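Local structure of CRISPR-associated endonuclease C2c1 (Alicyclobacillus acidoterrestris, 5U31) at residues 897-909 / 1077-1089. The protein is an RNA-guided endonuclease of CRISPR antiviral defence that recognises PAM-bearing target DNA and cuts it in its RuvC active site, working best with a divalent metal. The protein carries 3 engineered substitutions. Sequence-based numbering, arbitrary orientation.
Sequences AFSSRFDARTGAP and VLMRDPSGIINRG. With nucleotides of chain E.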
ATOM      1  N   ALA A 897     -14.891  -8.049 -10.159  1.00 35.56           N
ATOM      2  CA  ALA A 897     -14.503  -8.722 -11.392  1.00 36.09           C
ATOM      3  C   ALA A 897     -15.511  -8.413 -12.493  1.00 36.74           C
ATOM      4  O   ALA A 897     -16.720  -8.600 -12.315  1.00 37.07           O
ATOM      5  CB  ALA A 897     -14.386 -10.225 -11.167  1.00 36.38           C
ATOM      6  N   PHE A 898     -15.009  -7.917 -13.626  1.00 36.97           N
ATOM      7  CA  PHE A 898     -15.816  -7.482 -14.759  1.00 37.58           C
ATOM      8  C   PHE A 898     -16.720  -6.299 -14.438  1.00 37.46           C
ATOM      9  O   PHE A 898     -17.720  -6.094 -15.125  1.00 38.02           O
ATOM     10  CB  PHE A 898     -16.650  -8.636 -15.321  1.00 41.95           C
ATOM     11  CG  PHE A 898     -15.827  -9.798 -15.773  1.00 40.75           C
ATOM     12  CD1 PHE A 898     -15.205  -9.778 -17.010  1.00 39.06           C
ATOM     13  CD2 PHE A 898     -15.671 -10.907 -14.966  1.00 38.56           C
ATOM     14  CE1 PHE A 898     -14.449 -10.836 -17.429  1.00 39.41           C
ATOM     15  CE2 PHE A 898     -14.911 -11.971 -15.379  1.00 38.90           C
ATOM     16  CZ  PHE A 898     -14.298 -11.937 -16.613  1.00 39.34           C
ATOM     17  N   SER A 899     -16.387  -5.497 -13.423  1.00 36.78           N
ATOM     18  CA  SER A 899     -17.186  -4.313 -13.115  1.00 36.73           C
ATOM     19  C   SER A 899     -17.086  -3.259 -14.202  1.00 37.01           C
ATOM     20  O   SER A 899     -18.006  -2.450 -14.358  1.00 47.21           O
ATOM     21  CB  SER A 899     -16.735  -3.694 -11.790  1.00 35.99           C
ATOM     22  OG  SER A 899     -17.094  -4.518 -10.704  1.00 61.23           O
ATOM     23  N   SER A 900     -15.979  -3.233 -14.937  1.00 38.84           N
ATOM     24  CA  SER A 900     -15.761  -2.255 -15.989  1.00 38.08           C
ATOM     25  C   SER A 900     -16.018  -2.814 -17.379  1.00 44.89           C
ATOM     26  O   SER A 900     -15.871  -2.079 -18.362  1.00 42.46           O
ATOM     27  CB  SER A 900     -14.331  -1.710 -15.911  1.00 44.95           C
ATOM     28  OG  SER A 900     -14.096  -1.052 -14.677  1.00 45.46           O
ATOM     29  N   ARG A 901     -16.397  -4.089 -17.492  1.00 39.42           N
ATOM     30  CA  ARG A 901     -16.560  -4.738 -18.787  1.00 39.16           C
ATOM     31  C   ARG A 901     -18.001  -5.119 -19.100  1.00 40.01           C
ATOM     32  O   ARG A 901     -18.268  -5.622 -20.197  1.00 40.51           O
ATOM     33  CB  ARG A 901     -15.665  -5.981 -18.875  1.00 39.19           C
ATOM     34  CG  ARG A 901     -14.178  -5.663 -18.831  1.00 50.81           C
ATOM     35  CD  ARG A 901     -13.329  -6.845 -19.282  1.00 68.24           C
ATOM     36  NE  ARG A 901     -11.905  -6.515 -19.297  1.00 73.71           N
ATOM     37  CZ  ARG A 901     -11.273  -5.989 -20.342  1.00 79.53           C
ATOM     38  NH1 ARG A 901     -11.941  -5.732 -21.460  1.00 94.13           N
ATOM     39  NH2 ARG A 901      -9.977  -5.717 -20.270  1.00 67.66           N
ATOM     40  N   PHE A 902     -18.933  -4.895 -18.179  1.00 39.60           N
ATOM     41  CA  PHE A 902     -20.348  -5.151 -18.405  1.00 40.23           C
ATOM     42  C   PHE A 902     -21.152  -3.889 -18.125  1.00 40.22           C
ATOM     43  O   PHE A 902     -20.782  -3.071 -17.277  1.00 40.79           O
ATOM     44  CB  PHE A 902     -20.860  -6.293 -17.524  1.00 40.22           C
ATOM     45  CG  PHE A 902     -20.501  -7.659 -18.028  1.00 40.61           C
ATOM     46  CD1 PHE A 902     -21.435  -8.427 -18.698  1.00 41.46           C
ATOM     47  CD2 PHE A 902     -19.232  -8.179 -17.828  1.00 40.20           C
ATOM     48  CE1 PHE A 902     -21.115  -9.687 -19.164  1.00 41.91           C
ATOM     49  CE2 PHE A 902     -18.903  -9.439 -18.295  1.00 40.64           C
ATOM     50  CZ  PHE A 902     -19.849 -10.194 -18.964  1.00 41.51           C
ATOM     51  N   ASP A 903     -22.262  -3.744 -18.841  1.00 40.96           N
ATOM     52  CA  ASP A 903     -23.103  -2.562 -18.704  1.00 41.12           C
ATOM     53  C   ASP A 903     -23.855  -2.589 -17.378  1.00 41.90           C
ATOM     54  O   ASP A 903     -24.450  -3.604 -17.010  1.00 50.49           O
ATOM     55  CB  ASP A 903     -24.087  -2.492 -19.863  1.00 42.07           C
ATOM     56  CG  ASP A 903     -24.488  -1.078 -20.195  1.00 42.29           C
ATOM     57  OD1 ASP A 903     -23.695  -0.383 -20.861  1.00 45.88           O
ATOM     58  OD2 ASP A 903     -25.594  -0.662 -19.790  1.00 45.45           O
ATOM     59  N   ALA A 904     -23.834  -1.467 -16.654  1.00 53.99           N
ATOM     60  CA  ALA A 904     -24.547  -1.415 -15.381  1.00 40.30           C
ATOM     61  C   ALA A 904     -26.051  -1.295 -15.587  1.00 41.13           C
ATOM     62  O   ALA A 904     -26.832  -1.812 -14.780  1.00 41.28           O
ATOM     63  CB  ALA A 904     -24.029  -0.259 -14.527  1.00 39.69           C
ATOM     64  N   ARG A 905     -26.477  -0.623 -16.654  1.00 41.73           N
ATOM     65  CA  ARG A 905     -27.903  -0.463 -16.903  1.00 42.59           C
ATOM     66  C   ARG A 905     -28.485  -1.690 -17.582  1.00 43.24           C
ATOM     67  O   ARG A 905     -29.549  -2.183 -17.190  1.00 50.08           O
ATOM     68  CB  ARG A 905     -28.140   0.771 -17.768  1.00 43.04           C
ATOM     69  CG  ARG A 905     -29.589   1.054 -18.046  1.00 43.97           C
ATOM     70  CD  ARG A 905     -29.744   2.242 -18.977  1.00 44.46           C
ATOM     71  NE  ARG A 905     -31.100   2.775 -18.943  1.00 45.29           N
ATOM     72  CZ  ARG A 905     -31.458   3.848 -18.249  1.00 67.09           C
ATOM     73  NH1 ARG A 905     -32.716   4.269 -18.271  1.00 73.33           N
ATOM     74  NH2 ARG A 905     -30.553   4.505 -17.537  1.00 55.58           N
ATOM     75  N   THR A 906     -27.781  -2.200 -18.584  1.00 59.13           N
ATOM     76  CA  THR A 906     -28.251  -3.250 -19.474  1.00 44.03           C
ATOM     77  C   THR A 906     -27.843  -4.645 -19.028  1.00 43.80           C
ATOM     78  O   THR A 906     -28.633  -5.588 -19.153  1.00 44.44           O
ATOM     79  CB  THR A 906     -27.710  -2.989 -20.878  1.00 44.33           C
ATOM     80  OG1 THR A 906     -28.454  -1.928 -21.488  1.00 53.00           O
ATOM     81  CG2 THR A 906     -27.809  -4.211 -21.722  1.00 44.93           C
ATOM     82  N   GLY A 907     -26.630  -4.792 -18.502  1.00 42.96           N
ATOM     83  CA  GLY A 907     -26.044  -6.079 -18.231  1.00 42.77           C
ATOM     84  C   GLY A 907     -25.169  -6.610 -19.346  1.00 42.94           C
ATOM     85  O   GLY A 907     -24.324  -7.473 -19.090  1.00 44.32           O
ATOM     86  N   ALA A 908     -25.338  -6.112 -20.568  1.00 43.49           N
ATOM     87  CA  ALA A 908     -24.578  -6.623 -21.695  1.00 43.79           C
ATOM     88  C   ALA A 908     -23.095  -6.293 -21.539  1.00 50.36           C
ATOM     89  O   ALA A 908     -22.735  -5.251 -20.984  1.00 42.40           O
ATOM     90  CB  ALA A 908     -25.095  -6.041 -23.006  1.00 44.56           C
ATOM     91  N   PRO A 909     -22.216  -7.169 -22.018  1.00 43.10           N
ATOM     92  CA  PRO A 909     -20.785  -6.879 -21.960  1.00 42.49           C
ATOM     93  C   PRO A 909     -20.409  -5.831 -22.994  1.00 42.70           C
ATOM     94  O   PRO A 909     -21.115  -5.605 -23.979  1.00 50.47           O
ATOM     95  CB  PRO A 909     -20.144  -8.230 -22.277  1.00 42.76           C
ATOM     96  CG  PRO A 909     -21.128  -8.871 -23.191  1.00 43.76           C
ATOM     97  CD  PRO A 909     -22.488  -8.446 -22.700  1.00 43.88           C
ATOM     98  N   VAL A1077     -13.629 -21.891 -19.648  1.00 47.79           N
ATOM     99  CA  VAL A1077     -14.346 -20.806 -18.992  1.00 44.76           C
ATOM    100  C   VAL A1077     -15.538 -20.430 -19.856  1.00 53.86           C
ATOM    101  O   VAL A1077     -15.378 -20.089 -21.033  1.00 58.91           O
ATOM    102  CB  VAL A1077     -13.435 -19.594 -18.750  1.00 45.38           C
ATOM    103  CG1 VAL A1077     -14.263 -18.385 -18.336  1.00 43.04           C
ATOM    104  CG2 VAL A1077     -12.412 -19.928 -17.687  1.00 43.18           C
ATOM    105  N   LEU A1078     -16.730 -20.491 -19.271  1.00 51.31           N
ATOM    106  CA  LEU A1078     -17.964 -20.130 -19.952  1.00 45.76           C
ATOM    107  C   LEU A1078     -18.431 -18.758 -19.482  1.00 55.61           C
ATOM    108  O   LEU A1078     -18.471 -18.490 -18.275  1.00 44.13           O
ATOM    109  CB  LEU A1078     -19.051 -21.174 -19.693  1.00 46.55           C
ATOM    110  CG  LEU A1078     -18.757 -22.621 -20.083  1.00 47.56           C
ATOM    111  CD1 LEU A1078     -19.987 -23.476 -19.882  1.00 48.39           C
ATOM    112  CD2 LEU A1078     -18.299 -22.686 -21.518  1.00 48.27           C
HETATM  113  N   MSE A1079     -18.778 -17.895 -20.435  1.00 48.70           N
HETATM  114  CA  MSE A1079     -19.331 -16.573 -20.147  1.00 45.13           C
HETATM  115  C   MSE A1079     -20.790 -16.495 -20.574  1.00 45.80           C
HETATM  116  O   MSE A1079     -21.279 -17.345 -21.317  1.00 49.55           O
HETATM  117  CB  MSE A1079     -18.531 -15.482 -20.853  1.00 54.38           C
HETATM  118  CG  MSE A1079     -17.073 -15.419 -20.459  1.00 72.56           C
HETATM  119 SE   MSE A1079     -16.756 -14.486 -18.778  1.00 68.76          SE
HETATM  120  CE  MSE A1079     -14.810 -14.596 -18.778  1.00 78.94           C
ATOM    121  N   ARG A1080     -21.482 -15.457 -20.121  1.00 44.63           N
ATOM    122  CA  ARG A1080     -22.920 -15.359 -20.314  1.00 45.24           C
ATOM    123  C   ARG A1080     -23.314 -13.890 -20.340  1.00 44.80           C
ATOM    124  O   ARG A1080     -22.847 -13.109 -19.509  1.00 43.89           O
ATOM    125  CB  ARG A1080     -23.654 -16.103 -19.194  1.00 45.32           C
ATOM    126  CG  ARG A1080     -24.969 -16.710 -19.595  1.00 46.38           C
ATOM    127  CD  ARG A1080     -26.084 -16.150 -18.744  1.00 60.03           C
ATOM    128  NE  ARG A1080     -25.945 -16.504 -17.334  1.00 49.30           N
ATOM    129  CZ  ARG A1080     -26.570 -17.526 -16.760  1.00 50.06           C
ATOM    130  NH1 ARG A1080     -26.394 -17.771 -15.469  1.00 45.74           N
ATOM    131  NH2 ARG A1080     -27.373 -18.305 -17.475  1.00 55.79           N
ATOM    132  N   ASP A1081     -24.160 -13.519 -21.301  1.00 48.82           N
ATOM    133  CA  ASP A1081     -24.686 -12.160 -21.402  1.00 45.26           C
ATOM    134  C   ASP A1081     -26.025 -12.070 -20.684  1.00 45.49           C
ATOM    135  O   ASP A1081     -27.046 -12.509 -21.229  1.00 46.41           O
ATOM    136  CB  ASP A1081     -24.860 -11.753 -22.865  1.00 50.07           C
ATOM    137  CG  ASP A1081     -25.332 -10.315 -23.030  1.00 45.77           C
ATOM    138  OD1 ASP A1081     -25.435  -9.861 -24.189  1.00 48.51           O
ATOM    139  OD2 ASP A1081     -25.576  -9.629 -22.015  1.00 50.81           O
ATOM    140  N   PRO A1082     -26.073 -11.495 -19.479  1.00 44.74           N
ATOM    141  CA  PRO A1082     -27.353 -11.434 -18.756  1.00 45.04           C
ATOM    142  C   PRO A1082     -28.436 -10.686 -19.505  1.00 45.71           C
ATOM    143  O   PRO A1082     -29.622 -10.942 -19.263  1.00 46.35           O
ATOM    144  CB  PRO A1082     -26.985 -10.732 -17.441  1.00 44.06           C
ATOM    145  CG  PRO A1082     -25.682 -10.071 -17.690  1.00 43.31           C
ATOM    146  CD  PRO A1082     -24.971 -10.903 -18.705  1.00 43.67           C
ATOM    147  N   SER A1083     -28.072  -9.789 -20.418  1.00 45.66           N
ATOM    148  CA  SER A1083     -29.051  -9.060 -21.214  1.00 46.36           C
ATOM    149  C   SER A1083     -29.588  -9.865 -22.387  1.00 47.43           C
ATOM    150  O   SER A1083     -30.528  -9.409 -23.045  1.00 48.15           O
ATOM    151  CB  SER A1083     -28.439  -7.765 -21.741  1.00 45.94           C
ATOM    152  OG  SER A1083     -27.581  -8.032 -22.837  1.00 46.10           O
ATOM    153  N   GLY A1084     -29.013 -11.030 -22.676  1.00 60.87           N
ATOM    154  CA  GLY A1084     -29.458 -11.814 -23.814  1.00 48.70           C
ATOM    155  C   GLY A1084     -29.181 -11.187 -25.158  1.00 49.04           C
ATOM    156  O   GLY A1084     -29.793 -11.581 -26.148  1.00 50.03           O
ATOM    157  N   ILE A1085     -28.271 -10.217 -25.225  1.00 48.29           N
ATOM    158  CA  ILE A1085     -28.016  -9.553 -26.496  1.00 51.47           C
ATOM    159  C   ILE A1085     -26.977 -10.317 -27.302  1.00 48.86           C
ATOM    160  O   ILE A1085     -27.102 -10.455 -28.525  1.00 49.68           O
ATOM    161  CB  ILE A1085     -27.590  -8.093 -26.257  1.00 47.92           C
ATOM    162  CG1 ILE A1085     -28.760  -7.280 -25.688  1.00 49.28           C
ATOM    163  CG2 ILE A1085     -27.113  -7.464 -27.543  1.00 48.26           C
ATOM    164  CD1 ILE A1085     -28.341  -5.934 -25.114  1.00 47.18           C
ATOM    165  N   ILE A1086     -25.954 -10.837 -26.635  1.00 48.19           N
ATOM    166  CA  ILE A1086     -24.850 -11.518 -27.294  1.00 48.34           C
ATOM    167  C   ILE A1086     -25.029 -13.016 -27.116  1.00 48.87           C
ATOM    168  O   ILE A1086     -25.038 -13.528 -25.987  1.00 48.41           O
ATOM    169  CB  ILE A1086     -23.500 -11.042 -26.746  1.00 47.32           C
ATOM    170  CG1 ILE A1086     -23.172  -9.689 -27.360  1.00 50.23           C
ATOM    171  CG2 ILE A1086     -22.409 -12.035 -27.080  1.00 47.48           C
ATOM    172  CD1 ILE A1086     -22.152  -8.926 -26.609  1.00 68.08           C
ATOM    173  N   ASN A1087     -25.174 -13.708 -28.243  1.00 49.89           N
ATOM    174  CA  ASN A1087     -25.442 -15.143 -28.280  1.00 50.64           C
ATOM    175  C   ASN A1087     -26.684 -15.500 -27.468  1.00 50.84           C
ATOM    176  O   ASN A1087     -26.742 -16.545 -26.816  1.00 50.97           O
ATOM    177  CB  ASN A1087     -24.234 -15.947 -27.810  1.00 50.24           C
ATOM    178  CG  ASN A1087     -24.216 -17.336 -28.391  1.00 51.27           C
ATOM    179  OD1 ASN A1087     -24.890 -17.607 -29.381  1.00 52.30           O
ATOM    180  ND2 ASN A1087     -23.450 -18.226 -27.779  1.00 51.07           N
ATOM    181  N   ARG A1088     -27.692 -14.624 -27.523  1.00 50.95           N
ATOM    182  CA  ARG A1088     -28.960 -14.800 -26.804  1.00 51.23           C
ATOM    183  C   ARG A1088     -28.744 -15.129 -25.331  1.00 50.44           C
ATOM    184  O   ARG A1088     -29.564 -15.804 -24.706  1.00 50.83           O
ATOM    185  CB  ARG A1088     -29.833 -15.867 -27.463  1.00 52.53           C
ATOM    186  CG  ARG A1088     -30.762 -15.317 -28.527  1.00 53.39           C
ATOM    187  CD  ARG A1088     -31.838 -16.327 -28.872  1.00 54.65           C
ATOM    188  NE  ARG A1088     -32.618 -16.703 -27.697  1.00 54.60           N
ATOM    189  CZ  ARG A1088     -33.863 -16.302 -27.464  1.00 57.20           C
ATOM    190  NH1 ARG A1088     -34.495 -16.695 -26.366  1.00 62.89           N
ATOM    191  NH2 ARG A1088     -34.482 -15.518 -28.334  1.00 55.54           N
ATOM    192  N   GLY A1089     -27.639 -14.649 -24.766  1.00 49.37           N
ATOM    193  CA  GLY A1089     -27.342 -14.910 -23.375  1.00 48.59           C
ATOM    194  C   GLY A1089     -27.068 -16.355 -23.039  1.00 48.94           C
ATOM    195  O   GLY A1089     -27.142 -16.725 -21.868  1.00 48.54           O
TER
ATOM    196  P    DT E   3      -9.010 -11.030 -16.734  1.00 82.61           P
ATOM    197  OP1  DT E   3      -7.898 -10.060 -16.589  1.00 84.44           O
ATOM    198  OP2  DT E   3      -8.744 -12.486 -16.789  1.00 85.20           O
ATOM    199  O5'  DT E   3     -10.055 -10.786 -15.561  1.00 74.57           O
ATOM    200  C5'  DT E   3     -11.342 -10.320 -15.867  1.00 57.34           C
ATOM    201  C4'  DT E   3     -11.856  -9.446 -14.750  1.00 51.28           C
ATOM    202  O4'  DT E   3     -11.541 -10.068 -13.475  1.00 46.31           O
ATOM    203  C3'  DT E   3     -11.249  -8.050 -14.709  1.00 36.68           C
ATOM    204  O3'  DT E   3     -12.261  -7.095 -14.399  1.00 36.50           O
ATOM    205  C2'  DT E   3     -10.193  -8.160 -13.604  1.00 39.99           C
ATOM    206  C1'  DT E   3     -10.832  -9.167 -12.655  1.00 46.13           C
ATOM    207  N1   DT E   3      -9.846  -9.957 -11.829  1.00 35.64           N
ATOM    208  C2   DT E   3     -10.053 -10.102 -10.468  1.00 53.15           C
ATOM    209  O2   DT E   3     -10.997  -9.608  -9.875  1.00 64.68           O
ATOM    210  N3   DT E   3      -9.106 -10.851  -9.820  1.00 62.10           N
ATOM    211  C4   DT E   3      -7.998 -11.461 -10.378  1.00 73.58           C
ATOM    212  O4   DT E   3      -7.201 -12.116  -9.707  1.00 73.18           O
ATOM    213  C5   DT E   3      -7.845 -11.272 -11.807  1.00 69.16           C
ATOM    214  C7   DT E   3      -6.681 -11.885 -12.531  1.00 80.35           C
ATOM    215  C6   DT E   3      -8.767 -10.540 -12.451  1.00 36.37           C
ATOM    216  P    DG E   4     -12.285  -5.669 -15.138  1.00 37.49           P
ATOM    217  OP1  DG E   4     -13.686  -5.226 -15.270  1.00 37.93           O
ATOM    218  OP2  DG E   4     -11.423  -5.742 -16.338  1.00 48.25           O
ATOM    219  O5'  DG E   4     -11.586  -4.700 -14.090  1.00 44.18           O
ATOM    220  C5'  DG E   4     -12.216  -4.436 -12.853  1.00 35.33           C
ATOM    221  C4'  DG E   4     -11.219  -3.853 -11.882  1.00 34.65           C
ATOM    222  O4'  DG E   4     -10.380  -4.910 -11.377  1.00 42.55           O
ATOM    223  C3'  DG E   4     -10.266  -2.853 -12.502  1.00 34.64           C
ATOM    224  O3'  DG E   4     -10.836  -1.557 -12.438  1.00 34.60           O
ATOM    225  C2'  DG E   4      -9.038  -2.964 -11.608  1.00 37.54           C
ATOM    226  C1'  DG E   4      -9.070  -4.428 -11.167  1.00 36.60           C
ATOM    227  N9   DG E   4      -8.134  -5.285 -11.888  1.00 44.38           N
ATOM    228  C8   DG E   4      -7.678  -5.129 -13.177  1.00 43.38           C
ATOM    229  N7   DG E   4      -6.839  -6.060 -13.546  1.00 48.64           N
ATOM    230  C5   DG E   4      -6.734  -6.885 -12.432  1.00 46.84           C
ATOM    231  C6   DG E   4      -5.968  -8.060 -12.233  1.00 46.64           C
ATOM    232  O6   DG E   4      -5.208  -8.623 -13.028  1.00 62.14           O
ATOM    233  N1   DG E   4      -6.153  -8.583 -10.955  1.00 60.90           N
ATOM    234  C2   DG E   4      -6.974  -8.038  -9.991  1.00 59.51           C
ATOM    235  N2   DG E   4      -7.027  -8.681  -8.813  1.00 51.60           N
ATOM    236  N3   DG E   4      -7.695  -6.940 -10.166  1.00 45.19           N
ATOM    237  C4   DG E   4      -7.525  -6.418 -11.404  1.00 45.67           C
ATOM    238  P    DG E   2      -6.378 -10.502 -21.961  1.00117.44           P
ATOM    239  OP1  DG E   2      -4.982 -10.789 -21.565  1.00112.92           O
ATOM    240  OP2  DG E   2      -7.278 -11.628 -22.290  1.00105.05           O
ATOM    241  O5'  DG E   2      -7.038  -9.617 -20.789  1.00109.17           O
ATOM    242  C5'  DG E   2      -8.281  -8.924 -21.002  1.00103.15           C
ATOM    243  C4'  DG E   2      -9.283  -9.218 -19.900  1.00 84.42           C
ATOM    244  O4'  DG E   2     -10.616  -9.203 -20.448  1.00 71.40           O
ATOM    245  C3'  DG E   2      -9.168 -10.594 -19.293  1.00 80.46           C
ATOM    246  O3'  DG E   2      -9.823 -10.617 -18.050  1.00 71.43           O
ATOM    247  C2'  DG E   2      -9.895 -11.463 -20.319  1.00 78.90           C
ATOM    248  C1'  DG E   2     -10.940 -10.503 -20.912  1.00 69.39           C
ATOM    249  N9   DG E   2     -10.963 -10.462 -22.380  1.00 65.72           N
ATOM    250  C8   DG E   2     -11.208  -9.353 -23.156  1.00 66.46           C
ATOM    251  N7   DG E   2     -11.169  -9.590 -24.436  1.00 69.49           N
ATOM    252  C5   DG E   2     -10.879 -10.947 -24.528  1.00 77.81           C
ATOM    253  C6   DG E   2     -10.713 -11.770 -25.674  1.00 93.92           C
ATOM    254  O6   DG E   2     -10.794 -11.448 -26.872  1.00109.46           O
ATOM    255  N1   DG E   2     -10.432 -13.089 -25.327  1.00 75.93           N
ATOM    256  C2   DG E   2     -10.323 -13.556 -24.039  1.00 74.58           C
ATOM    257  N2   DG E   2     -10.045 -14.861 -23.903  1.00 83.23           N
ATOM    258  N3   DG E   2     -10.477 -12.800 -22.957  1.00 61.75           N
ATOM    259  C4   DG E   2     -10.752 -11.507 -23.273  1.00 67.62           C
TER
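The loop 897-909, which runs from the RuvC core into the first Nuc region, meets the type I beta turn D1081-G1084 of the second, with the A908 and S1083 CA atoms 5.1 Å apart and no hydrogen bond between the two segments. The turn is organised by an Asx turn at D1081, whose CG stands anti to the backbone N (chi1 -177°), which turns the carboxylate toward the backbone N-H groups of S1083 and I1086. OD1 accepts the backbone N of I1086, while OD2 takes S1083 N from above the carboxylate plane and S1083 OG on its syn side, both from the same face. Thus held, the carboxylate crosses the P909 ring at about a right angle and meets it at CD, with OD2 also against A908 CA. The CD1 end of I1086 comes up against P909 CG, 3.6 Å away. T906 CG2 packs against S1083 CB and I1085 CD1, which also touches A908 CB. F902 lays one ring face over P909 CB and reaches P1082 CD obliquely through CE1. At the DNA end, selenomethionine M1079 makes a Met-aromatic contact with F898, its SE 4.8 Å from the ring centroid, and bends at chi2 (-80°) to bring CE to CZ. C5' of DT3 of chain E lies over one face of the F898 ring; residues 898-901 bind non-target single-stranded DNA. There F898 N donates to O3' of DT3 of chain E, and S900 N to OP1 of DG4 of chain E at 3.1 Å.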